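YqgE/AlgH family protein (PDB 2GS5) is of unknown function but belongs to the UPF0301 (AlgH) family, a group of conserved bacterial proteins. Local coordinates at residues Met19-Ala24 with Ile37-His42; Ala46-Asn51 with Ala136-Trp141; Ile64-Pro69 with Ala120-Ile125; Val91-Gln96 with Leu128-Arg133; Ala53-Val58 with Thr72-Leu77. One frame throughout, in Å; residues are numbered along the deposited sequence.

Interaction 1: Met19-Ala24 with Ile37-His42; sequences MVLVAA and ILIIEH
The flat groups that meet between M19-L21 and I37-I39 are peptide carbonyls; one is met nearly end-on and the other two from a tilt. I39 N comes to M19 O at 2.9 Å, nearly in line with the C=O bond. L21 N reaches I37 O at 2.8 Å, but tilted 34° from the carbonyl plane. The return bond, I37 N to L21 O, is also 2.8 Å and also tilted. V20 CA adds a CH...O contact of 3.2 Å to the same I37 O. L38 CA makes a longer one with M19 O. These bonds make antiparallel pairs: L21 with I37 is hydrogen-bonded, V20 with L38 is not. V20 and L38 share one face of the sheet, where V20 CG1 lies 4.2 Å from L38 CD1. On the other face L21 CB lies 4.2 Å from I37 CB. I39 has CG1 anti to its carbonyl carbon (chi1 -62°) and an extended tip. Its CD1 is thereby carried to L21 CD2, 4.0 Å away, and the two side chains cross at about a right angle. Strand 155-159 pairs along the far edge of strand 19-23, and its W155 and V157 also pack on L21. Three main-chain bonds join the strands, while V20 and L38 bond through their own main chains to A158 and V50. The buried side chains meet as hydrocarbon. This implies a join inside the sheet, held by main-chain bonds and dispersion.

Interaction 2: Ala46-Asn51 with Ala136-Trp141; sequences ATFGVN and AGHAEW
F48 runs alongside two side chains of the opposite strand, H138 and E140. H138 meets the edge of the phenyl ring, with its ND1 in the ring plane and CE1 3.8 Å from F48 CD1. The two rings are oblique, with planes at 55°. E140 is fully extended, CG anti to its backbone N (chi1 -176°). This lays the carboxylate beside F48, only 23° from the ring plane, with CD 3.8 Å from F48 CE1. H138 ND1 makes a weak bond to A139 O, while NE2 is held by N84. The strands are antiparallel neighbours in the mixed sheet. T47-W141 and G49-A139 are hydrogen-bonded pairs, and F48-E140 is the non-hydrogen-bonded pair between them. W141 N to T47 O is 2.8 Å and T47 N to W141 O is 3.0 Å. On the far side of F48, strand 36-42 has a classic beta bulge, where I40 and E41 both face it. W141 lies on the other face of the sheet from F48. Its CB sits 4.0 Å from T47 CB. T47 O lies in the plane of the indole at its edge, 3.7 Å from W141 CE3. W141 NE1 bonds to E149, and T47 OG1 to H42.

Interaction 3: Ile64-Pro69 with Ala120-Ile125; sequences IPEWVP and ADPEEI
W67 has CG anti to its carbonyl carbon (chi1 -81°), and chi2 of 103° then turns the indole so that one face meets P122. P122 CG sits over the centre of the six-membered ring, 4.0 Å from the centroid and 13° off the normal. This is a CH-pi contact. The same CG also lies 3.3 Å from E66 O, which approaches from a different direction, about at right angles to that of the indole. I125 comes in at the edge of the indole, with CG1 in the ring plane and 3.8 Å from W67 CH2. A120 O approaches obliquely, 3.4 Å from W67 CZ2. The contact docks a 3-10 turn, 65-69, onto the start of helix 122-125. D121 is the N-cap of that helix: its OD1 accepts from E123 N at 3.0 Å, met from above the carboxylate plane. P122 follows in the first turn. M132 and V116 also touch W67, in line with its burial. The one polar atom of the indole, NE1, is bonded to L118 O. With that nitrogen satisfied, the ring meets the helix as an apolar surface. The join therefore rests on dispersion and the CH-pi contact, probably helped by the slight positive charge of proline C-H groups.

Interaction 4: Val91-Gln96 with Leu128-Arg133; sequences VGVTAQ and LVSGMR
S130 closes over V93, and its short side chain can be followed outward. CB lies 4.2 Å from V93 O. At chi1 57° the hydroxyl sits between the backbone N and the carbonyl carbon. There OG lies 3.3 Å from V93 CG1, with V93 O a little farther, a weak bond that is not settled. OG also bonds to a water at 2.6 Å. That water donates to T94 O at 2.7 Å, so it ties the S130 side chain to the main chain of the facing strand. S130 N gives its own bond to V93 O, 2.8 Å and nearly straight on to the carbonyl. Strands 87-94 and 129-141 are antiparallel neighbours here, and the register slips by one residue between V93 and T94, a beta bulge. Before it V93 pairs with G131; after it T94 pairs with V129. Beyond the bulge A95 N bonds to L128 O at 2.8 Å, coming from above the carbonyl plane (52° out of it). A95 CB lies against L128 C at 3.5 Å. At the other end V91 and R133 form a hydrogen-bonded pair. M132, a selenomethionine, starts close to V91, its CG 3.5 Å from V91 O, then bends about its CG-SE bond and leads away towards W67, V71 and V116. R133 also leaves the contact, and its NH2 bonds to A167 O. Helix 162-166 covers V91 and V93.

Interaction 5: Ala53-Val58 with Thr72-Leu77; sequences ASRSDV and TKPQAL
S56 grips one carbonyl oxygen, L77 O, with both its main chain and its side chain. S56 N donates from within the carbonyl plane at 2.9 Å. S56 OG donates at 2.6 Å from above that plane, 39° out of it. Chi1 of 87° brings the hydroxyl over L77 O. The same OG accepts from V58 N at 3.1 Å, which makes an ST turn where the chain rounds a corner at D57. V58 O then takes L77 N at 2.8 Å, almost in line with the C=O bond. L77 is thus bonded through both N and O to residues on either side of that corner. L77 lies in strand 76-79, which runs parallel to strand 129-141 in the mixed sheet, and its side chain also packs on L134 and V63. V58 CG1 meets L77 CD1 at 4.0 Å. R55, an exposed residue, reaches across to P74 and A76. Its chain bends at chi3 (110°), which brings the flat guanidinium over A76. A76 CB lies beneath the centre of one face, 3.9 Å from R55 CZ. R55 NH1 sits obliquely against P74 CB at 3.3 Å, and NE makes a weak bond to S56 O. P74 follows a cis peptide bond. Q75 is the centre of an inverse gamma turn, so the chain kinks twice just before the strand begins.

How the interactions relate
Interactions 1, 2, 4 and 5 all reach the mixed sheet. Interaction 3 lies at its periphery, about 20 Å from the centre of the chain. Interactions 1 and 2 are consecutive, with centres about 8 Å apart, and strands 36-42 and 47-51 join them. Strand 129-141 then carries the order on: its last residues serve interaction 2 and its first serve interaction 4, with centres about 20 Å apart. T72 of interaction 5 meets M132 of interaction 4, and W67 of interaction 3 packs on M132 too. Along the chain, interaction 1 closes first, while interactions 3, 4 and 5 fall between the two segments of interaction 2. One long strand therefore links distant parts of a single compact chain.

Interaction 1: Met19-Ala24 with Ile37-His42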
# COMPACT_ATOMS: atom_id res chain seq x y z
N MSE A 19 -4.72 -1.79 5.98
CA MSE A 19 -4.28 -3.17 5.78
C MSE A 19 -3.66 -3.31 4.42
O MSE A 19 -4.00 -2.56 3.52
CB MSE A 19 -5.46 -4.14 5.86
CG MSE A 19 -6.14 -4.18 7.20
SE MSE A 19 -5.04 -5.00 8.61
CE MSE A 19 -5.05 -6.84 8.02
N VAL A 20 -2.75 -4.27 4.29
CA VAL A 20 -2.24 -4.68 2.99
C VAL A 20 -2.78 -6.06 2.62
O VAL A 20 -3.01 -6.91 3.47
CB VAL A 20 -0.70 -4.70 2.91
CG1 VAL A 20 -0.17 -3.27 2.85
CG2 VAL A 20 -0.09 -5.44 4.08
N LEU A 21 -3.00 -6.23 1.32
CA LEU A 21 -3.36 -7.49 0.71
C LEU A 21 -2.08 -8.05 0.12
O LEU A 21 -1.51 -7.46 -0.81
CB LEU A 21 -4.39 -7.28 -0.40
CG LEU A 21 -5.69 -6.61 0.01
CD1 LEU A 21 -6.55 -6.22 -1.20
CD2 LEU A 21 -6.45 -7.51 0.97
N VAL A 22 -1.62 -9.17 0.66
CA VAL A 22 -0.36 -9.76 0.23
C VAL A 22 -0.67 -10.86 -0.77
O VAL A 22 -1.38 -11.80 -0.44
CB VAL A 22 0.40 -10.36 1.42
CG1 VAL A 22 1.75 -10.91 0.96
CG2 VAL A 22 0.57 -9.31 2.53
N ALA A 23 -0.15 -10.73 -1.99
CA ALA A 23 -0.43 -11.71 -3.05
C ALA A 23 0.04 -13.12 -2.67
O ALA A 23 1.16 -13.31 -2.16
CB ALA A 23 0.21 -11.29 -4.37
N ALA A 24 -0.79 -14.12 -2.92
CA ALA A 24 -0.38 -15.51 -2.80
C ALA A 24 0.83 -15.76 -3.69
O ALA A 24 0.90 -15.22 -4.79
CB ALA A 24 -1.52 -16.44 -3.20
N ILE A 37 -0.85 -4.82 -1.65
CA ILE A 37 -1.78 -3.74 -1.98
C ILE A 37 -2.33 -3.11 -0.73
O ILE A 37 -3.08 -3.73 0.01
CB ILE A 37 -2.90 -4.24 -2.91
CG1 ILE A 37 -2.28 -4.77 -4.21
CG2 ILE A 37 -3.89 -3.10 -3.21
CD1 ILE A 37 -3.23 -5.46 -5.10
N LEU A 38 -1.94 -1.86 -0.49
CA LEU A 38 -2.45 -1.08 0.63
C LEU A 38 -3.87 -0.62 0.34
O LEU A 38 -4.11 0.08 -0.64
CB LEU A 38 -1.57 0.15 0.85
CG LEU A 38 -2.00 1.13 1.94
CD1 LEU A 38 -1.91 0.50 3.31
CD2 LEU A 38 -1.15 2.40 1.87
N ILE A 39 -4.80 -1.02 1.20
CA ILE A 39 -6.19 -0.60 1.08
C ILE A 39 -6.30 0.86 1.52
O ILE A 39 -5.91 1.21 2.64
CB ILE A 39 -7.14 -1.50 1.92
CG1 ILE A 39 -7.07 -2.94 1.40
CG2 ILE A 39 -8.57 -0.95 1.90
CD1 ILE A 39 -7.80 -3.93 2.27
N ILE A 40 -6.78 1.71 0.61
CA ILE A 40 -6.90 3.15 0.87
C ILE A 40 -8.35 3.62 1.01
O ILE A 40 -8.61 4.75 1.43
CB ILE A 40 -6.18 3.97 -0.24
CG1 ILE A 40 -6.82 3.76 -1.62
CG2 ILE A 40 -4.70 3.62 -0.27
CD1 ILE A 40 -6.14 4.55 -2.73
N GLU A 41 -9.29 2.77 0.63
CA GLU A 41 -10.72 3.06 0.76
C GLU A 41 -11.47 1.75 0.73
O GLU A 41 -11.24 0.91 -0.13
CB GLU A 41 -11.19 3.97 -0.37
CG GLU A 41 -12.69 4.20 -0.43
CD GLU A 41 -13.19 5.30 0.50
OE1 GLU A 41 -12.37 5.96 1.19
OE2 GLU A 41 -14.41 5.48 0.54
N HIS A 42 -12.40 1.57 1.66
CA HIS A 42 -13.16 0.34 1.74
C HIS A 42 -14.57 0.72 2.15
O HIS A 42 -14.81 1.13 3.29
CB HIS A 42 -12.51 -0.61 2.74
CG HIS A 42 -13.21 -1.91 2.89
ND1 HIS A 42 -13.42 -2.78 1.83
CD2 HIS A 42 -13.76 -2.51 3.97
CE1 HIS A 42 -14.06 -3.85 2.26
NE2 HIS A 42 -14.28 -3.71 3.56

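Interaction 2: Ala46-Asn51 with Ala136-Trp141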
# COMPACT_ATOMS: atom_id res chain seq x y z
N ALA A 46 -17.06 0.26 -3.18
CA ALA A 46 -15.98 -0.63 -3.66
C ALA A 46 -14.81 -0.61 -2.68
O ALA A 46 -14.85 0.12 -1.70
CB ALA A 46 -15.50 -0.19 -5.03
N THR A 47 -13.79 -1.42 -2.96
CA THR A 47 -12.55 -1.37 -2.21
C THR A 47 -11.47 -0.91 -3.18
O THR A 47 -11.43 -1.39 -4.31
CB THR A 47 -12.17 -2.75 -1.65
OG1 THR A 47 -13.27 -3.26 -0.91
CG2 THR A 47 -10.94 -2.66 -0.75
N PHE A 48 -10.65 0.03 -2.74
CA PHE A 48 -9.57 0.57 -3.57
C PHE A 48 -8.25 0.39 -2.87
O PHE A 48 -8.16 0.52 -1.65
CB PHE A 48 -9.76 2.07 -3.81
CG PHE A 48 -11.06 2.40 -4.49
CD1 PHE A 48 -11.10 2.56 -5.87
CD2 PHE A 48 -12.23 2.55 -3.76
CE1 PHE A 48 -12.30 2.88 -6.50
CE2 PHE A 48 -13.43 2.86 -4.38
CZ PHE A 48 -13.46 3.02 -5.76
N GLY A 49 -7.20 0.13 -3.64
CA GLY A 49 -5.87 -0.01 -3.08
C GLY A 49 -4.78 0.39 -4.03
O GLY A 49 -5.02 0.58 -5.22
N VAL A 50 -3.59 0.59 -3.47
CA VAL A 50 -2.40 0.82 -4.27
C VAL A 50 -1.31 -0.20 -3.90
O VAL A 50 -0.95 -0.39 -2.73
CB VAL A 50 -1.86 2.27 -4.15
CG1 VAL A 50 -2.83 3.29 -4.80
CG2 VAL A 50 -1.56 2.65 -2.70
N ASN A 51 -0.77 -0.83 -4.94
CA ASN A 51 0.38 -1.70 -4.77
C ASN A 51 1.56 -0.90 -4.26
O ASN A 51 1.80 0.21 -4.75
CB ASN A 51 0.72 -2.36 -6.11
CG ASN A 51 1.73 -3.48 -6.00
OD1 ASN A 51 2.12 -3.91 -4.91
ND2 ASN A 51 2.17 -3.97 -7.15
N ALA A 136 0.94 5.89 -9.17
CA ALA A 136 0.20 6.09 -10.41
C ALA A 136 -0.69 4.87 -10.63
O ALA A 136 -0.19 3.75 -10.68
CB ALA A 136 1.18 6.26 -11.58
N GLY A 137 -1.99 5.10 -10.72
CA GLY A 137 -2.94 4.02 -10.92
C GLY A 137 -3.33 3.37 -9.62
O GLY A 137 -2.73 3.61 -8.57
N HIS A 138 -4.36 2.53 -9.67
CA HIS A 138 -4.83 1.83 -8.49
C HIS A 138 -5.51 0.53 -8.87
O HIS A 138 -5.69 0.23 -10.05
CB HIS A 138 -5.80 2.71 -7.70
CG HIS A 138 -7.06 3.01 -8.44
ND1 HIS A 138 -8.18 2.23 -8.35
CD2 HIS A 138 -7.35 4.01 -9.30
CE1 HIS A 138 -9.13 2.75 -9.12
NE2 HIS A 138 -8.65 3.82 -9.71
N ALA A 139 -5.83 -0.25 -7.84
CA ALA A 139 -6.57 -1.50 -7.95
C ALA A 139 -7.94 -1.29 -7.32
O ALA A 139 -8.09 -0.54 -6.37
CB ALA A 139 -5.82 -2.61 -7.24
N GLU A 140 -8.96 -1.94 -7.89
CA GLU A 140 -10.33 -1.83 -7.39
C GLU A 140 -10.94 -3.21 -7.27
O GLU A 140 -10.71 -4.07 -8.12
CB GLU A 140 -11.20 -0.97 -8.34
CG GLU A 140 -12.63 -0.72 -7.83
CD GLU A 140 -13.52 0.09 -8.79
OE1 GLU A 140 -13.03 0.56 -9.83
OE2 GLU A 140 -14.73 0.24 -8.49
N TRP A 141 -11.72 -3.41 -6.21
CA TRP A 141 -12.55 -4.60 -6.03
C TRP A 141 -14.01 -4.19 -5.98
O TRP A 141 -14.39 -3.32 -5.19
CB TRP A 141 -12.21 -5.36 -4.74
CG TRP A 141 -10.93 -6.08 -4.82
CD1 TRP A 141 -10.75 -7.41 -5.07
CD2 TRP A 141 -9.62 -5.52 -4.71
NE1 TRP A 141 -9.41 -7.71 -5.12
CE2 TRP A 141 -8.69 -6.57 -4.91
CE3 TRP A 141 -9.13 -4.23 -4.47
CZ2 TRP A 141 -7.31 -6.37 -4.85
CZ3 TRP A 141 -7.76 -4.04 -4.42
CH2 TRP A 141 -6.86 -5.10 -4.61

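Interaction 3: Ile64-Pro69 with Ala120-Ile125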
# COMPACT_ATOMS: atom_id res chain seq x y z
N ILE A 64 4.77 15.97 -11.02
CA ILE A 64 4.37 16.98 -10.02
C ILE A 64 5.60 17.41 -9.23
O ILE A 64 5.79 17.02 -8.08
CB ILE A 64 3.25 16.47 -9.05
CG1 ILE A 64 3.43 15.00 -8.70
CG2 ILE A 64 1.87 16.70 -9.65
CD1 ILE A 64 2.41 14.49 -7.69
N PRO A 65 6.46 18.24 -9.85
CA PRO A 65 7.73 18.61 -9.22
C PRO A 65 7.58 19.30 -7.86
O PRO A 65 8.47 19.19 -7.03
CB PRO A 65 8.39 19.54 -10.25
CG PRO A 65 7.28 19.99 -11.12
CD PRO A 65 6.30 18.88 -11.17
N GLU A 66 6.47 20.00 -7.66
CA GLU A 66 6.21 20.72 -6.42
C GLU A 66 6.22 19.81 -5.19
O GLU A 66 6.49 20.27 -4.08
CB GLU A 66 4.88 21.48 -6.48
CG GLU A 66 3.62 20.61 -6.65
CD GLU A 66 3.20 20.39 -8.10
OE1 GLU A 66 4.08 20.37 -9.00
OE2 GLU A 66 1.98 20.21 -8.33
N TRP A 67 5.90 18.53 -5.39
CA TRP A 67 5.82 17.57 -4.29
C TRP A 67 7.14 16.89 -3.95
O TRP A 67 7.26 16.25 -2.92
CB TRP A 67 4.74 16.52 -4.58
CG TRP A 67 3.39 17.06 -4.24
CD1 TRP A 67 2.45 17.54 -5.10
CD2 TRP A 67 2.87 17.25 -2.92
NE1 TRP A 67 1.35 18.00 -4.39
CE2 TRP A 67 1.59 17.83 -3.05
CE3 TRP A 67 3.36 16.96 -1.64
CZ2 TRP A 67 0.80 18.13 -1.95
CZ3 TRP A 67 2.57 17.26 -0.55
CH2 TRP A 67 1.30 17.84 -0.71
N VAL A 68 8.15 17.05 -4.81
CA VAL A 68 9.41 16.33 -4.63
C VAL A 68 10.04 16.46 -3.23
O VAL A 68 10.48 15.46 -2.67
CB VAL A 68 10.43 16.68 -5.74
CG1 VAL A 68 11.79 16.06 -5.43
CG2 VAL A 68 9.92 16.17 -7.07
N PRO A 69 10.08 17.67 -2.65
CA PRO A 69 10.63 17.81 -1.29
C PRO A 69 9.99 16.95 -0.19
O PRO A 69 10.63 16.69 0.82
CB PRO A 69 10.43 19.30 -0.98
CG PRO A 69 10.39 19.95 -2.31
CD PRO A 69 9.71 18.98 -3.22
N ALA A 120 -3.06 20.08 -1.68
CA ALA A 120 -2.50 20.84 -0.57
C ALA A 120 -1.23 21.56 -1.01
O ALA A 120 -0.61 21.24 -2.03
CB ALA A 120 -2.20 19.92 0.62
N ASP A 121 -0.84 22.56 -0.22
CA ASP A 121 0.44 23.21 -0.37
C ASP A 121 1.51 22.26 0.18
O ASP A 121 1.46 21.91 1.36
CB ASP A 121 0.43 24.52 0.43
CG ASP A 121 1.69 25.35 0.25
OD1 ASP A 121 2.72 24.85 -0.24
OD2 ASP A 121 1.64 26.54 0.63
N PRO A 122 2.47 21.83 -0.66
CA PRO A 122 3.52 20.95 -0.16
C PRO A 122 4.27 21.49 1.06
O PRO A 122 4.75 20.70 1.87
CB PRO A 122 4.48 20.82 -1.34
CG PRO A 122 3.68 21.15 -2.54
CD PRO A 122 2.62 22.11 -2.10
N GLU A 123 4.36 22.81 1.18
CA GLU A 123 4.99 23.43 2.35
C GLU A 123 4.16 23.27 3.63
O GLU A 123 4.73 23.25 4.73
CB GLU A 123 5.31 24.90 2.07
CG GLU A 123 6.38 25.06 0.99
CD GLU A 123 6.88 26.50 0.84
OE1 GLU A 123 7.73 26.93 1.64
OE2 GLU A 123 6.41 27.19 -0.09
N GLU A 124 2.84 23.16 3.50
CA GLU A 124 1.96 22.82 4.63
C GLU A 124 2.23 21.41 5.10
O GLU A 124 2.35 21.13 6.29
CB GLU A 124 0.46 22.90 4.23
CG GLU A 124 -0.52 22.66 5.41
CD GLU A 124 -1.83 21.92 5.05
OE1 GLU A 124 -2.52 21.49 6.00
OE2 GLU A 124 -2.19 21.76 3.86
N ILE A 125 2.31 20.50 4.13
CA ILE A 125 2.34 19.08 4.41
C ILE A 125 3.72 18.61 4.88
O ILE A 125 3.80 17.72 5.72
CB ILE A 125 1.86 18.29 3.17
CG1 ILE A 125 0.39 18.60 2.88
CG2 ILE A 125 2.07 16.79 3.36
CD1 ILE A 125 -0.56 18.34 4.07

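Interaction 4: Val91-Gln96 with Leu128-Arg133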
# COMPACT_ATOMS: atom_id res chain seq x y z
N VAL A 91 0.50 8.63 -0.45
CA VAL A 91 0.38 7.99 0.85
C VAL A 91 1.53 8.49 1.73
O VAL A 91 2.70 8.39 1.34
CB VAL A 91 0.42 6.46 0.76
CG1 VAL A 91 0.23 5.85 2.14
CG2 VAL A 91 -0.69 5.95 -0.17
N GLY A 92 1.20 9.03 2.89
CA GLY A 92 2.19 9.54 3.82
C GLY A 92 2.22 8.79 5.13
O GLY A 92 1.32 8.02 5.45
N VAL A 93 3.30 9.04 5.88
CA VAL A 93 3.45 8.62 7.25
C VAL A 93 3.45 9.89 8.09
O VAL A 93 4.28 10.77 7.87
CB VAL A 93 4.77 7.83 7.45
CG1 VAL A 93 4.98 7.43 8.92
CG2 VAL A 93 4.83 6.61 6.49
N THR A 94 2.51 10.03 9.02
CA THR A 94 2.42 11.26 9.80
C THR A 94 3.64 11.44 10.70
O THR A 94 4.18 10.47 11.24
CB THR A 94 1.14 11.32 10.68
OG1 THR A 94 1.13 10.22 11.59
CG2 THR A 94 -0.13 11.28 9.82
N ALA A 95 4.06 12.70 10.83
CA ALA A 95 5.16 13.07 11.70
C ALA A 95 4.72 13.09 13.16
O ALA A 95 3.54 13.11 13.48
CB ALA A 95 5.68 14.46 11.31
N GLN A 96 5.70 13.13 14.05
CA GLN A 96 5.39 13.29 15.46
C GLN A 96 4.51 14.52 15.64
O GLN A 96 4.73 15.56 15.00
CB GLN A 96 6.65 13.45 16.31
CG GLN A 96 7.67 12.31 16.19
CD GLN A 96 7.17 10.95 16.68
OE1 GLN A 96 6.46 10.84 17.68
NE2 GLN A 96 7.59 9.91 15.99
N LEU A 128 4.41 17.86 8.45
CA LEU A 128 3.39 16.97 9.02
C LEU A 128 3.58 15.51 8.65
O LEU A 128 2.85 14.66 9.16
CB LEU A 128 2.00 17.41 8.58
CG LEU A 128 1.66 18.88 8.80
CD1 LEU A 128 0.22 19.19 8.36
CD2 LEU A 128 1.85 19.30 10.26
N VAL A 129 4.54 15.22 7.76
CA VAL A 129 4.85 13.83 7.39
C VAL A 129 6.33 13.53 7.56
O VAL A 129 7.17 14.40 7.37
CB VAL A 129 4.41 13.51 5.94
CG1 VAL A 129 2.87 13.59 5.80
CG2 VAL A 129 5.13 14.41 4.95
N SER A 130 6.64 12.29 7.94
CA SER A 130 8.02 11.82 8.02
C SER A 130 8.44 11.14 6.74
O SER A 130 9.63 10.92 6.49
CB SER A 130 8.23 10.87 9.20
OG SER A 130 7.36 9.75 9.12
N GLY A 131 7.45 10.77 5.92
CA GLY A 131 7.70 10.13 4.64
C GLY A 131 6.47 10.17 3.78
O GLY A 131 5.37 10.40 4.27
N MSE A 132 6.65 9.97 2.48
CA MSE A 132 5.54 9.97 1.53
C MSE A 132 5.96 9.29 0.23
O MSE A 132 7.12 9.38 -0.18
CB MSE A 132 5.10 11.41 1.26
CG MSE A 132 3.83 11.53 0.46
SE MSE A 132 3.47 13.42 0.16
CE MSE A 132 4.47 13.56 -1.52
N ARG A 133 5.01 8.64 -0.42
CA ARG A 133 5.25 7.98 -1.69
C ARG A 133 4.07 8.23 -2.60
O ARG A 133 2.93 8.31 -2.13
CB ARG A 133 5.45 6.47 -1.47
CG ARG A 133 5.83 5.68 -2.71
CD ARG A 133 6.73 4.50 -2.37
NE ARG A 133 8.07 4.96 -2.01
CZ ARG A 133 9.01 4.21 -1.46
NH1 ARG A 133 8.76 2.94 -1.17
NH2 ARG A 133 10.20 4.74 -1.18
O HOH W 1 6.70 9.47 11.66

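Interaction 5: Ala53-Val58 with Thr72-Leu77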
# COMPACT_ATOMS: atom_id res chain seq x y z
N ALA A 53 4.68 -2.44 -4.07
CA ALA A 53 5.83 -3.28 -4.39
C ALA A 53 6.50 -3.01 -5.73
O ALA A 53 7.53 -3.63 -6.03
CB ALA A 53 5.42 -4.76 -4.32
N SER A 54 5.96 -2.08 -6.52
CA SER A 54 6.39 -1.93 -7.91
C SER A 54 6.74 -0.50 -8.29
O SER A 54 5.89 0.29 -8.66
CB SER A 54 5.31 -2.45 -8.84
OG SER A 54 5.80 -2.53 -10.17
N ARG A 55 8.03 -0.19 -8.24
CA ARG A 55 8.54 1.12 -8.61
C ARG A 55 8.52 1.30 -10.13
O ARG A 55 8.80 0.35 -10.88
CB ARG A 55 9.98 1.19 -8.10
CG ARG A 55 10.56 2.54 -7.94
CD ARG A 55 12.06 2.48 -8.04
NE ARG A 55 12.43 3.11 -9.30
CZ ARG A 55 13.37 4.03 -9.45
NH1 ARG A 55 14.16 4.39 -8.44
NH2 ARG A 55 13.58 4.54 -10.65
N SER A 56 8.18 2.51 -10.60
CA SER A 56 8.32 2.84 -12.02
C SER A 56 9.61 3.61 -12.26
O SER A 56 10.32 3.97 -11.33
CB SER A 56 7.12 3.66 -12.52
OG SER A 56 7.30 5.05 -12.31
N ASP A 57 9.89 3.86 -13.53
CA ASP A 57 11.07 4.63 -13.93
C ASP A 57 10.74 6.11 -14.16
O ASP A 57 11.59 6.85 -14.66
CB ASP A 57 11.69 4.00 -15.17
CG ASP A 57 12.18 2.59 -14.92
OD1 ASP A 57 13.03 2.41 -14.02
OD2 ASP A 57 11.70 1.66 -15.61
N VAL A 58 9.55 6.54 -13.77
CA VAL A 58 9.13 7.93 -13.95
C VAL A 58 9.41 8.73 -12.69
O VAL A 58 8.86 8.45 -11.63
CB VAL A 58 7.63 8.03 -14.30
CG1 VAL A 58 7.22 9.48 -14.47
CG2 VAL A 58 7.31 7.21 -15.56
N THR A 72 9.78 10.55 -0.15
CA THR A 72 10.86 9.69 0.30
C THR A 72 11.59 9.08 -0.90
O THR A 72 10.97 8.72 -1.90
CB THR A 72 10.27 8.55 1.15
OG1 THR A 72 9.52 9.12 2.23
CG2 THR A 72 11.36 7.62 1.67
N LYS A 73 12.91 8.98 -0.82
CA LYS A 73 13.67 8.33 -1.88
C LYS A 73 13.30 6.85 -1.98
O LYS A 73 13.04 6.21 -0.96
CB LYS A 73 15.18 8.48 -1.65
CG LYS A 73 15.69 9.90 -1.89
CD LYS A 73 17.21 10.02 -1.74
CE LYS A 73 17.66 10.13 -0.29
NZ LYS A 73 19.06 10.67 -0.22
N PRO A 74 13.28 6.29 -3.20
CA PRO A 74 13.51 6.97 -4.47
C PRO A 74 12.29 7.78 -4.93
O PRO A 74 11.14 7.31 -4.83
CB PRO A 74 13.79 5.82 -5.44
CG PRO A 74 13.14 4.66 -4.86
CD PRO A 74 13.02 4.85 -3.38
N GLN A 75 12.55 8.98 -5.42
CA GLN A 75 11.50 9.93 -5.75
C GLN A 75 10.96 9.65 -7.15
O GLN A 75 11.05 10.48 -8.05
CB GLN A 75 12.01 11.36 -5.58
CG GLN A 75 12.50 11.63 -4.17
CD GLN A 75 13.11 13.00 -3.98
OE1 GLN A 75 13.92 13.45 -4.80
NE2 GLN A 75 12.75 13.66 -2.89
N ALA A 76 10.42 8.45 -7.29
CA ALA A 76 9.83 7.98 -8.53
C ALA A 76 8.39 7.60 -8.23
O ALA A 76 8.06 7.22 -7.11
CB ALA A 76 10.58 6.75 -9.04
N LEU A 77 7.54 7.69 -9.25
CA LEU A 77 6.19 7.18 -9.13
C LEU A 77 6.27 5.66 -8.99
O LEU A 77 7.06 4.99 -9.69
CB LEU A 77 5.36 7.53 -10.36
CG LEU A 77 5.02 9.01 -10.56
CD1 LEU A 77 4.24 9.22 -11.86
CD2 LEU A 77 4.24 9.53 -9.37